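Local coordinates for haloperoxidase (Corallina officinalis, PDB 1QHB), which uses hydrogen peroxide and a bound vanadate to brominate organic substrates, working as a homododecamer, at residues 236-241 with 535-540. Residues are numbered along the deposited sequence; the frame is centred on the assembly and turned at random.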
# COMPACT_ATOMS: atom_id res chain seq x y z
N TYR A 236 -13.67 15.42 -57.25
CA TYR A 236 -14.40 14.61 -56.31
C TYR A 236 -13.46 13.61 -55.65
O TYR A 236 -13.52 13.38 -54.45
CB TYR A 236 -15.52 13.87 -57.09
CG TYR A 236 -16.40 13.15 -56.09
CD1 TYR A 236 -15.98 11.96 -55.53
CD2 TYR A 236 -17.62 13.66 -55.70
CE1 TYR A 236 -16.73 11.30 -54.58
CE2 TYR A 236 -18.40 12.98 -54.75
CZ TYR A 236 -17.94 11.83 -54.19
OH TYR A 236 -18.65 11.14 -53.24
N LEU A 237 -12.69 12.88 -56.48
CA LEU A 237 -11.81 11.83 -56.03
C LEU A 237 -10.45 12.34 -55.58
O LEU A 237 -9.77 13.20 -56.15
CB LEU A 237 -11.60 10.75 -57.08
CG LEU A 237 -12.86 9.97 -57.49
CD1 LEU A 237 -12.59 9.20 -58.77
CD2 LEU A 237 -13.32 9.00 -56.41
N SER A 238 -10.06 11.76 -54.43
CA SER A 238 -8.79 12.12 -53.84
C SER A 238 -7.74 11.74 -54.85
O SER A 238 -7.83 10.63 -55.43
CB SER A 238 -8.61 11.28 -52.54
OG SER A 238 -7.26 11.44 -52.07
N GLN A 239 -6.64 12.49 -54.94
CA GLN A 239 -5.56 12.09 -55.83
C GLN A 239 -5.05 10.71 -55.45
O GLN A 239 -4.56 9.93 -56.27
CB GLN A 239 -4.36 13.07 -55.71
CG GLN A 239 -4.71 14.51 -56.14
CD GLN A 239 -5.12 14.51 -57.62
OE1 GLN A 239 -4.30 14.21 -58.50
NE2 GLN A 239 -6.40 14.81 -57.81
N PHE A 240 -5.09 10.36 -54.18
CA PHE A 240 -4.50 9.14 -53.66
C PHE A 240 -5.20 7.85 -54.04
O PHE A 240 -4.60 6.76 -53.78
CB PHE A 240 -4.39 9.24 -52.11
CG PHE A 240 -3.46 10.35 -51.67
CD1 PHE A 240 -2.17 10.46 -52.13
CD2 PHE A 240 -3.90 11.30 -50.78
CE1 PHE A 240 -1.33 11.47 -51.69
CE2 PHE A 240 -3.08 12.34 -50.35
CZ PHE A 240 -1.80 12.43 -50.80
N ILE A 241 -6.39 7.92 -54.60
CA ILE A 241 -7.09 6.73 -55.06
C ILE A 241 -7.06 6.59 -56.57
O ILE A 241 -7.58 5.58 -57.08
CB ILE A 241 -8.51 6.67 -54.47
CG1 ILE A 241 -9.01 5.22 -54.26
CG2 ILE A 241 -9.53 7.55 -55.14
CD1 ILE A 241 -10.31 5.16 -53.55
N ASN A 535 -8.11 13.84 -46.03
CA ASN A 535 -9.47 13.99 -45.55
C ASN A 535 -10.42 13.61 -46.67
O ASN A 535 -11.41 12.90 -46.49
CB ASN A 535 -9.81 15.42 -45.07
CG ASN A 535 -9.17 15.84 -43.77
OD1 ASN A 535 -8.58 15.06 -42.99
ND2 ASN A 535 -9.23 17.14 -43.47
N LYS A 536 -10.16 14.05 -47.90
CA LYS A 536 -11.02 13.68 -49.05
C LYS A 536 -11.12 12.17 -49.25
O LYS A 536 -12.17 11.61 -49.56
CB LYS A 536 -10.44 14.35 -50.32
CG LYS A 536 -11.39 14.11 -51.51
CD LYS A 536 -10.93 14.78 -52.79
CE LYS A 536 -11.02 16.31 -52.71
NZ LYS A 536 -10.26 17.01 -53.78
N LEU A 537 -9.97 11.49 -49.15
CA LEU A 537 -9.87 10.05 -49.29
C LEU A 537 -10.69 9.32 -48.22
O LEU A 537 -11.47 8.38 -48.51
CB LEU A 537 -8.40 9.64 -49.16
CG LEU A 537 -8.06 8.13 -49.25
CD1 LEU A 537 -8.41 7.61 -50.63
CD2 LEU A 537 -6.58 7.89 -48.98
N ALA A 538 -10.60 9.78 -46.98
CA ALA A 538 -11.47 9.25 -45.92
C ALA A 538 -12.92 9.42 -46.29
O ALA A 538 -13.71 8.48 -46.21
CB ALA A 538 -11.20 9.96 -44.57
N ASP A 539 -13.26 10.64 -46.77
CA ASP A 539 -14.65 10.85 -47.20
C ASP A 539 -15.00 9.97 -48.40
O ASP A 539 -16.15 9.53 -48.46
CB ASP A 539 -14.90 12.33 -47.49
CG ASP A 539 -15.53 13.12 -46.38
OD1 ASP A 539 -16.24 12.54 -45.50
OD2 ASP A 539 -15.37 14.38 -46.35
N ASN A 540 -14.13 9.74 -49.36
CA ASN A 540 -14.44 8.92 -50.53
C ASN A 540 -14.74 7.47 -50.15
O ASN A 540 -15.67 6.79 -50.59
CB ASN A 540 -13.22 8.90 -51.45
CG ASN A 540 -12.91 10.13 -52.28
OD1 ASN A 540 -11.81 10.17 -52.82
ND2 ASN A 540 -13.79 11.11 -52.43
O HOH W 1 -16.65 11.44 -51.22
O HOH W 2 -8.51 15.32 -56.13
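Lys536 lays its aliphatic chain along the 236-241 backbone, CD lying 3.4 Å from Tyr236 O and close to Ser238 N. The chain runs extended from the helix and bends at chi3 (-69°), turning NZ to a salt bridge with Glu533 on its own helix and to the carbonyls of Val233 and Pro235, just ahead of Tyr236. Leu537, the next residue on the helix, sets CB 3.6 Å from Ser238 OG and splits its methyls, CD1 going to Ile241 CB and CD2 to Phe240 CB. That same OG accepts from Phe240 N, forming an ST turn, and also bonds Glu533 O. Asn540 then grips the loop backbone with both ends of its amide. OD1 receives Ser238 N in its carbonyl plane, on a lone pair, at 2.9 Å. ND2 donates to Tyr236 O at 3.1 Å, tilted out of that carbonyl's plane. The amide lies almost parallel to the Tyr236 ring (7°). An alanine here would probably leave Ser238 N and Tyr236 O without these mates in a buried setting. An asparagine amide thus bonds backbone N-H and C=O two residues apart, pinning an irregular loop to helix 530-548 inside the helical haloperoxidase core; the side chain of Asn540 lies about 10 Å from that of Arg545 of the vanadate-binding site.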